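Local coordinates for phosphatase (Thermotoga maritima, PDB 1NF2), which probably acts as a magnesium-dependent phosphatase of the haloacid dehalogenase (HAD) superfamily, at residues Tyr2-Phe7 / Lys206-Val211; Arg33-Val38 / Ile261-Leu266; Gly226-Met231 / Ala241-Thr246. All blocks are in the same frame, centred on the assembly; numbering follows the deposited sequence.

Contact 1 (Tyr2-Phe7 / Lys206-Val211); sequences YRVFVF and KEEIVV
Y2 lays its phenol ring across the backbone of E207, E208 and I209, just where the chain enters the strand that pairs with strand 4-8. With CG anti to its own carbonyl carbon (chi1 -68°), the ring is carried over this turn. Y2 CB sits 3.8 Å from E208 O. Along one side of the ring, CD1 touches the carbonyl carbon E208 C, and CE1 lies 3.2 Å from E207 O with I209 O also nearby; CD2, on the other side, packs against I261. CZ is 3.8 Å from E207 O. At the tip, Y2 OH and E207 O share a water, 2.7 Å from each, and this water donates to the carbonyl. Tyrosine suits the place because its flat ring can lie on the turn while its hydroxyl meets the water. With an alanine here, the water at E207 O would probably lose its hydroxyl partner and the backbone of E207-I209 the ring that lies on it.

E208 O is gripped twice, by R3 N and V4 N. The R3 bond uses an in-plane lone pair, whereas V4 N arrives nearly along the C=O axis. Parallel pairing continues with V210 N to V4 O (2.9 Å) and V6 N to V210 O (2.8 Å). On one face of the sheet V4 lies alongside I209, and V6 alongside V211, with V6 CB 3.6 Å from V211 CG1; beta-branched residues suit these extended backbones. E208 OE1 is 4.0 Å from R3 NH1, too far for a salt bridge, and R3 is instead paired with D264.

Helix 191-202 covers the V6, I209 and V211 face through L195 and R199, and helix 216-222 adds M221 and F222. On the other face, F5 and V210 meet I261. Strands 36-40 and 227-230 flank the pair within the sheet.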
loop_
_atom_site.group_PDB
_atom_site.type_symbol
_atom_site.label_atom_id
_atom_site.label_comp_id
_atom_site.label_asym_id
_atom_site.label_seq_id
_atom_site.Cartn_x
_atom_site.Cartn_y
_atom_site.Cartn_z
ATOM N N TYR A 2 12.168 21.886 0.401
ATOM C CA TYR A 2 11.186 20.836 0.170
ATOM C C TYR A 2 9.806 21.251 0.642
ATOM O O TYR A 2 9.668 21.864 1.700
ATOM C CB TYR A 2 11.643 19.568 0.894
ATOM C CG TYR A 2 12.884 19.002 0.271
ATOM C CD1 TYR A 2 12.796 18.172 -0.851
ATOM C CD2 TYR A 2 14.150 19.370 0.725
ATOM C CE1 TYR A 2 13.934 17.729 -1.509
ATOM C CE2 TYR A 2 15.301 18.928 0.071
ATOM C CZ TYR A 2 15.181 18.109 -1.050
ATOM O OH TYR A 2 16.297 17.688 -1.738
ATOM N N ARG A 3 8.783 20.913 -0.142
ATOM C CA ARG A 3 7.407 21.274 0.202
ATOM C C ARG A 3 6.438 20.095 0.165
ATOM O O ARG A 3 5.260 20.252 0.483
ATOM C CB ARG A 3 6.892 22.358 -0.749
ATOM C CG ARG A 3 7.746 23.609 -0.788
ATOM C CD ARG A 3 7.168 24.647 -1.740
ATOM N NE ARG A 3 7.911 25.904 -1.713
ATOM C CZ ARG A 3 9.178 26.036 -2.092
ATOM N NH1 ARG A 3 9.852 24.984 -2.528
ATOM N NH2 ARG A 3 9.771 27.223 -2.038
ATOM N N VAL A 4 6.933 18.922 -0.220
ATOM C CA VAL A 4 6.097 17.723 -0.311
ATOM C C VAL A 4 6.803 16.593 0.428
ATOM O O VAL A 4 7.954 16.281 0.148
ATOM C CB VAL A 4 5.860 17.337 -1.791
ATOM C CG1 VAL A 4 4.988 16.072 -1.890
ATOM C CG2 VAL A 4 5.193 18.504 -2.512
ATOM N N PHE A 5 6.095 15.989 1.372
ATOM C CA PHE A 5 6.657 14.941 2.210
ATOM C C PHE A 5 5.880 13.623 2.103
ATOM O O PHE A 5 4.743 13.522 2.551
ATOM C CB PHE A 5 6.681 15.466 3.652
ATOM C CG PHE A 5 7.425 16.775 3.799
ATOM C CD1 PHE A 5 8.818 16.794 3.905
ATOM C CD2 PHE A 5 6.742 17.986 3.752
ATOM C CE1 PHE A 5 9.521 18.002 3.954
ATOM C CE2 PHE A 5 7.434 19.202 3.801
ATOM C CZ PHE A 5 8.828 19.210 3.899
ATOM N N VAL A 6 6.508 12.618 1.505
ATOM C CA VAL A 6 5.863 11.320 1.315
ATOM C C VAL A 6 6.360 10.282 2.326
ATOM O O VAL A 6 7.558 10.068 2.472
ATOM C CB VAL A 6 6.105 10.812 -0.123
ATOM C CG1 VAL A 6 5.334 9.507 -0.355
ATOM C CG2 VAL A 6 5.659 11.886 -1.125
ATOM N N PHE A 7 5.429 9.628 3.008
ATOM C CA PHE A 7 5.784 8.648 4.028
ATOM C C PHE A 7 5.119 7.285 3.852
ATOM O O PHE A 7 3.898 7.197 3.708
ATOM C CB PHE A 7 5.362 9.149 5.419
ATOM C CG PHE A 7 5.854 10.522 5.769
ATOM C CD1 PHE A 7 7.142 10.713 6.261
ATOM C CD2 PHE A 7 5.011 11.625 5.648
ATOM C CE1 PHE A 7 7.588 11.989 6.636
ATOM C CE2 PHE A 7 5.448 12.908 6.020
ATOM C CZ PHE A 7 6.738 13.086 6.514
ATOM N N LYS A 206 9.859 17.283 -8.912
ATOM C CA LYS A 206 10.674 16.341 -8.150
ATOM C C LYS A 206 11.579 16.954 -7.078
ATOM O O LYS A 206 11.715 16.394 -5.987
ATOM C CB LYS A 206 11.523 15.499 -9.105
ATOM C CG LYS A 206 10.729 14.478 -9.888
ATOM C CD LYS A 206 11.529 13.901 -11.049
ATOM C CE LYS A 206 12.888 13.378 -10.608
ATOM N NZ LYS A 206 12.777 12.268 -9.630
ATOM N N GLU A 207 12.188 18.097 -7.392
ATOM C CA GLU A 207 13.117 18.771 -6.482
ATOM C C GLU A 207 12.588 19.164 -5.110
ATOM O O GLU A 207 13.365 19.343 -4.181
ATOM C CB GLU A 207 13.706 20.023 -7.140
ATOM C CG GLU A 207 14.958 19.778 -7.960
ATOM C CD GLU A 207 15.742 21.062 -8.220
ATOM O OE1 GLU A 207 15.161 22.010 -8.794
ATOM O OE2 GLU A 207 16.937 21.123 -7.847
ATOM N N GLU A 208 11.278 19.309 -4.986
ATOM C CA GLU A 208 10.677 19.702 -3.720
ATOM C C GLU A 208 10.027 18.535 -2.969
ATOM O O GLU A 208 9.302 18.745 -1.996
ATOM C CB GLU A 208 9.633 20.787 -3.978
ATOM C CG GLU A 208 8.746 20.480 -5.164
ATOM C CD GLU A 208 7.581 21.440 -5.300
ATOM O OE1 GLU A 208 7.760 22.644 -5.016
ATOM O OE2 GLU A 208 6.486 20.988 -5.701
ATOM N N ILE A 209 10.306 17.311 -3.406
ATOM C CA ILE A 209 9.716 16.123 -2.792
ATOM C C ILE A 209 10.696 15.240 -2.035
ATOM O O ILE A 209 11.778 14.944 -2.532
ATOM C CB ILE A 209 9.043 15.232 -3.857
ATOM C CG1 ILE A 209 8.025 16.048 -4.658
ATOM C CG2 ILE A 209 8.353 14.053 -3.189
ATOM C CD1 ILE A 209 7.314 15.253 -5.734
ATOM N N VAL A 210 10.300 14.822 -0.835
ATOM C CA VAL A 210 11.110 13.920 -0.022
ATOM C C VAL A 210 10.268 12.664 0.230
ATOM O O VAL A 210 9.067 12.769 0.464
ATOM C CB VAL A 210 11.446 14.521 1.367
ATOM C CG1 VAL A 210 12.465 13.639 2.085
ATOM C CG2 VAL A 210 11.973 15.911 1.213
ATOM N N VAL A 211 10.893 11.488 0.176
ATOM C CA VAL A 211 10.177 10.238 0.440
ATOM C C VAL A 211 10.924 9.428 1.495
ATOM O O VAL A 211 12.153 9.339 1.470
ATOM C CB VAL A 211 10.026 9.351 -0.840
ATOM C CG1 VAL A 211 9.182 10.065 -1.873
ATOM C CG2 VAL A 211 11.378 9.041 -1.424
HETATM O O HOH W 1 15.770 18.119 -4.373
#

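Contact 2 (Arg33-Val38 / Ile261-Leu266); sequences RKCYVV and ISTDCL
C35 and C265 are joined by a disulfide, the only covalent link between these two segments, with SG to SG at 2.0 Å. The torsion about the S-S bond is -90°, a relaxed value for a disulfide. C35 SG stands anti to its carbonyl carbon, beside its backbone N (chi1 -78°), which turns the sulfur toward the C-terminal tail. C265 is poorly ordered, so the finer shape of its half of the bridge is less certain. Cysteine is the residue that can make this covalent link; between these two segments no hydrogen bond accompanies it.

Packing around the bridge is light. The aliphatic part of K34 runs past C265, with CG 3.9 Å from C265 CB, and the backbone carbonyl R33 O lies 3.4 Å from the same CB. A long, flexible lysine fits this exposed margin: its methylenes can line the cysteine while the chain bends further out. D264 CB makes a loose contact, 4.3 Å from C35 SG.

The polar bonding stays within the tail, where T263 OG1 donates to D264 O at 2.8 Å, coming from above the carbonyl plane, and so ties two successive residues together.

The disulfide fastens the loop after helix 253-258 to the residue just before strand 36-40. L31 of helix 22-31 touches T263 and C265, while I261 and T263 rest on F5 of strand 4-8, and S262 shares a backbone hydrogen bond with Y2. The tail thus runs over the F5 side of the sheet and is tied down at C35.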
loop_
_atom_site.group_PDB
_atom_site.type_symbol
_atom_site.label_atom_id
_atom_site.label_comp_id
_atom_site.label_asym_id
_atom_site.label_seq_id
_atom_site.Cartn_x
_atom_site.Cartn_y
_atom_site.Cartn_z
ATOM N N ARG A 33 0.811 22.265 7.905
ATOM C CA ARG A 33 0.389 23.652 7.835
ATOM C C ARG A 33 1.214 24.287 6.726
ATOM O O ARG A 33 2.442 24.354 6.812
ATOM C CB ARG A 33 0.649 24.360 9.164
ATOM C CG ARG A 33 0.337 25.847 9.152
ATOM C CD ARG A 33 -1.111 26.131 8.793
ATOM N NE ARG A 33 -1.402 27.562 8.848
ATOM C CZ ARG A 33 -2.595 28.093 8.599
ATOM N NH1 ARG A 33 -3.618 27.311 8.279
ATOM N NH2 ARG A 33 -2.767 29.407 8.675
ATOM N N LYS A 34 0.530 24.730 5.677
ATOM C CA LYS A 34 1.173 25.350 4.523
ATOM C C LYS A 34 1.807 24.353 3.545
ATOM O O LYS A 34 1.905 24.651 2.354
ATOM C CB LYS A 34 2.230 26.376 4.971
ATOM C CG LYS A 34 3.161 26.840 3.851
ATOM C CD LYS A 34 4.143 27.913 4.306
ATOM C CE LYS A 34 3.557 29.317 4.202
ATOM N NZ LYS A 34 2.303 29.490 4.987
ATOM N N CYS A 35 2.231 23.182 4.030
ATOM C CA CYS A 35 2.863 22.182 3.159
ATOM C C CYS A 35 2.062 20.891 2.907
ATOM O O CYS A 35 1.104 20.587 3.613
ATOM C CB CYS A 35 4.262 21.829 3.684
ATOM S SG CYS A 35 5.545 23.075 3.305
ATOM N N TYR A 36 2.478 20.132 1.897
ATOM C CA TYR A 36 1.796 18.892 1.525
ATOM C C TYR A 36 2.374 17.611 2.110
ATOM O O TYR A 36 3.563 17.322 1.958
ATOM C CB TYR A 36 1.786 18.753 0.002
ATOM C CG TYR A 36 0.968 19.799 -0.709
ATOM C CD1 TYR A 36 -0.416 19.668 -0.817
ATOM C CD2 TYR A 36 1.574 20.915 -1.282
ATOM C CE1 TYR A 36 -1.176 20.619 -1.481
ATOM C CE2 TYR A 36 0.819 21.876 -1.949
ATOM C CZ TYR A 36 -0.554 21.718 -2.044
ATOM O OH TYR A 36 -1.312 22.655 -2.704
ATOM N N VAL A 37 1.514 16.829 2.752
ATOM C CA VAL A 37 1.918 15.560 3.332
ATOM C C VAL A 37 1.202 14.419 2.600
ATOM O O VAL A 37 -0.007 14.489 2.368
ATOM C CB VAL A 37 1.587 15.524 4.837
ATOM C CG1 VAL A 37 1.890 14.152 5.414
ATOM C CG2 VAL A 37 2.409 16.586 5.558
ATOM N N VAL A 38 1.953 13.378 2.234
ATOM C CA VAL A 38 1.403 12.222 1.512
ATOM C C VAL A 38 1.718 10.882 2.188
ATOM O O VAL A 38 2.855 10.611 2.560
ATOM C CB VAL A 38 1.954 12.161 0.058
ATOM C CG1 VAL A 38 1.346 10.978 -0.701
ATOM C CG2 VAL A 38 1.651 13.463 -0.668
ATOM N N ILE A 261 15.786 18.804 7.561
ATOM C CA ILE A 261 15.619 19.115 6.141
ATOM C C ILE A 261 15.181 20.547 5.842
ATOM O O ILE A 261 14.332 21.095 6.540
ATOM C CB ILE A 261 14.639 18.105 5.472
ATOM C CG1 ILE A 261 14.026 18.723 4.221
ATOM C CG2 ILE A 261 13.566 17.687 6.445
ATOM C CD1 ILE A 261 13.046 17.819 3.545
ATOM N N SER A 262 15.775 21.148 4.807
ATOM C CA SER A 262 15.442 22.518 4.398
ATOM C C SER A 262 14.021 22.529 3.880
ATOM O O SER A 262 13.726 21.970 2.819
ATOM C CB SER A 262 16.365 23.015 3.289
ATOM O OG SER A 262 17.706 23.045 3.726
ATOM N N THR A 263 13.146 23.196 4.611
ATOM C CA THR A 263 11.759 23.217 4.229
ATOM C C THR A 263 11.071 24.557 4.346
ATOM O O THR A 263 11.410 25.379 5.203
ATOM C CB THR A 263 10.970 22.226 5.083
ATOM O OG1 THR A 263 9.571 22.464 4.920
ATOM C CG2 THR A 263 11.321 22.396 6.544
ATOM N N ASP A 264 10.097 24.770 3.469
ATOM C CA ASP A 264 9.296 25.976 3.507
ATOM C C ASP A 264 8.426 25.731 4.732
ATOM O O ASP A 264 8.850 25.035 5.653
ATOM C CB ASP A 264 8.440 26.093 2.243
ATOM C CG ASP A 264 8.914 27.195 1.317
ATOM O OD1 ASP A 264 10.100 27.182 0.928
ATOM O OD2 ASP A 264 8.097 28.075 0.974
ATOM N N CYS A 265 7.202 26.249 4.728
ATOM C CA CYS A 265 6.303 26.092 5.873
ATOM C C CYS A 265 7.066 26.340 7.182
ATOM O O CYS A 265 8.287 26.500 7.171
ATOM C CB CYS A 265 5.652 24.697 5.880
ATOM S SG CYS A 265 6.548 23.343 5.055
ATOM N N LEU A 266 6.357 26.396 8.303
ATOM C CA LEU A 266 7.012 26.722 9.562
ATOM C C LEU A 266 7.825 28.013 9.437
ATOM O O LEU A 266 8.536 28.408 10.367
ATOM C CB LEU A 266 7.961 25.568 9.921
ATOM C CG LEU A 266 7.484 24.132 9.763
ATOM C CD1 LEU A 266 8.625 23.169 10.087
ATOM C CD2 LEU A 266 6.306 23.898 10.665
#

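Contact 3 (Gly226-Met231 / Ala241-Thr246); sequences GLRVAM and ASDIVT
R228 presents one face of its guanidinium to D243, whose OD2 stands 3.7 Å above the plane and over its centre, while the edge is taken by A241 O. There NE donates at 2.9 Å, with the oxygen only 7° out of the plane. The carboxylate plane is turned 50° from the guanidinium. D243 OD1 lies 3.5 Å from R228 NH2 but well out of the guanidinium plane, so this salt bridge is one of charge alone, without an N-H aimed at the oxygen. A bend at chi3 (-71°) folds the arginine back to reach both partners.

The same oxygen, OD2, also accepts R228 N at 2.8 Å on its anti lone pair, and a water that also donates to G226 O binds it as well. Aspartate suits the place: its short side chain holds the carboxylate close to the backbone, where OD2 can take R228 N while the group faces the guanidinium. R228 O takes two donors, D243 N and I244 N, the first from a direction tilted out of the carbonyl plane. Pairing then runs on in parallel fashion, with A230 N to I244 O and T246 N to A230 O.

Small residues permit close approach: A230 CB and S242 CB are 3.5 Å apart, and S242 OG turns to K239 O. T246 CG2 lies against V229 CG1 and M231 SD, 3.7 Å from each, while T246 OG1 bonds G253 O.

Strand 227-230, helix 236-241 and strand 244-245 thus form a beta-alpha-beta crossover that ends the parallel part of the Rossmann-like HAD core, and M231 reaches D214, a magnesium ligand, at the strand's C-terminal end.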
loop_
_atom_site.group_PDB
_atom_site.type_symbol
_atom_site.label_atom_id
_atom_site.label_comp_id
_atom_site.label_asym_id
_atom_site.label_seq_id
_atom_site.Cartn_x
_atom_site.Cartn_y
_atom_site.Cartn_z
ATOM N N GLY A 226 13.141 14.171 -4.971
ATOM C CA GLY A 226 14.397 14.905 -4.970
ATOM C C GLY A 226 15.305 14.487 -3.820
ATOM O O GLY A 226 16.519 14.588 -3.928
ATOM N N LEU A 227 14.723 14.027 -2.712
ATOM C CA LEU A 227 15.515 13.585 -1.555
ATOM C C LEU A 227 15.031 12.203 -1.116
ATOM O O LEU A 227 13.831 11.987 -0.973
ATOM C CB LEU A 227 15.376 14.579 -0.394
ATOM C CG LEU A 227 16.187 14.247 0.869
ATOM C CD1 LEU A 227 17.662 14.196 0.525
ATOM C CD2 LEU A 227 15.928 15.296 1.950
ATOM N N ARG A 228 15.963 11.274 -0.900
ATOM C CA ARG A 228 15.593 9.906 -0.513
ATOM C C ARG A 228 16.112 9.444 0.858
ATOM O O ARG A 228 17.317 9.361 1.088
ATOM C CB ARG A 228 16.061 8.934 -1.602
ATOM C CG ARG A 228 15.516 9.290 -2.985
ATOM C CD ARG A 228 16.028 8.353 -4.059
ATOM N NE ARG A 228 17.443 8.551 -4.339
ATOM C CZ ARG A 228 17.929 9.566 -5.043
ATOM N NH1 ARG A 228 17.104 10.478 -5.544
ATOM N NH2 ARG A 228 19.240 9.671 -5.240
ATOM N N VAL A 229 15.185 9.114 1.751
ATOM C CA VAL A 229 15.533 8.686 3.103
ATOM C C VAL A 229 15.125 7.242 3.370
ATOM O O VAL A 229 13.952 6.893 3.264
ATOM C CB VAL A 229 14.833 9.576 4.173
ATOM C CG1 VAL A 229 15.371 9.230 5.565
ATOM C CG2 VAL A 229 15.054 11.054 3.864
ATOM N N ALA A 230 16.104 6.412 3.714
ATOM C CA ALA A 230 15.863 5.007 4.027
ATOM C C ALA A 230 15.840 4.845 5.537
ATOM O O ALA A 230 16.630 5.470 6.242
ATOM C CB ALA A 230 16.968 4.141 3.445
ATOM N N MET A 231 14.932 4.016 6.034
ATOM C CA MET A 231 14.848 3.770 7.460
ATOM C C MET A 231 16.042 2.877 7.786
ATOM O O MET A 231 16.545 2.169 6.911
ATOM C CB MET A 231 13.524 3.063 7.801
ATOM C CG MET A 231 12.281 3.899 7.505
ATOM S SD MET A 231 12.435 5.633 8.087
ATOM C CE MET A 231 11.108 5.988 8.445
ATOM N N ALA A 241 20.144 2.976 -2.274
ATOM C CA ALA A 241 19.520 3.856 -3.258
ATOM C C ALA A 241 19.094 5.167 -2.617
ATOM O O ALA A 241 18.688 6.098 -3.307
ATOM C CB ALA A 241 18.305 3.174 -3.876
ATOM N N SER A 242 19.179 5.236 -1.294
ATOM C CA SER A 242 18.769 6.438 -0.573
ATOM C C SER A 242 19.889 7.466 -0.537
ATOM O O SER A 242 21.010 7.201 -0.961
ATOM C CB SER A 242 18.399 6.088 0.871
ATOM O OG SER A 242 19.584 5.846 1.624
ATOM N N ASP A 243 19.571 8.641 -0.006
ATOM C CA ASP A 243 20.558 9.704 0.153
ATOM C C ASP A 243 21.031 9.686 1.600
ATOM O O ASP A 243 22.217 9.858 1.883
ATOM C CB ASP A 243 19.935 11.065 -0.138
ATOM C CG ASP A 243 19.671 11.273 -1.609
ATOM O OD1 ASP A 243 20.648 11.219 -2.385
ATOM O OD2 ASP A 243 18.493 11.483 -1.975
ATOM N N ILE A 244 20.083 9.453 2.502
ATOM C CA ILE A 244 20.348 9.441 3.937
ATOM C C ILE A 244 19.647 8.251 4.578
ATOM O O ILE A 244 18.533 7.904 4.195
ATOM C CB ILE A 244 19.777 10.714 4.628
ATOM C CG1 ILE A 244 20.265 11.978 3.914
ATOM C CG2 ILE A 244 20.183 10.723 6.101
ATOM C CD1 ILE A 244 21.761 12.210 4.010
ATOM N N VAL A 245 20.297 7.624 5.550
ATOM C CA VAL A 245 19.682 6.513 6.275
ATOM C C VAL A 245 19.512 7.005 7.715
ATOM O O VAL A 245 20.475 7.192 8.455
ATOM C CB VAL A 245 20.554 5.236 6.214
ATOM C CG1 VAL A 245 21.999 5.596 6.360
ATOM C CG2 VAL A 245 20.132 4.252 7.316
ATOM N N THR A 246 18.265 7.243 8.081
ATOM C CA THR A 246 17.930 7.756 9.392
ATOM C C THR A 246 17.847 6.624 10.405
ATOM O O THR A 246 18.377 5.528 10.175
ATOM C CB THR A 246 16.592 8.536 9.321
ATOM O OG1 THR A 246 16.316 9.154 10.587
ATOM C CG2 THR A 246 15.435 7.605 8.929
HETATM O O HOH W 2 18.794 12.680 -4.558
#

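All three contacts reach one mixed sheet, in which strands 36-40, 4-8, 209-213, 227-230 and 244-245 run side by side; contacts 1 and 3 are strand pairs within it, while contact 2 ties a loop to it. Contact 1 is central, its centre about 9 Å from that of contact 2 and about 12 Å from that of contact 3; contacts 2 and 3 lie about 18 Å apart. Along the chain, contacts 1 and 2 alternate, while contact 3 follows contact 1 and nests inside the loop that contact 2 closes. I261 touches residues of contacts 1 and 3. Chain ends far apart in sequence are thus gathered on the sheet whose strands 4-8 and 209-213 lead to the magnesium ligands D8, D10 and D214.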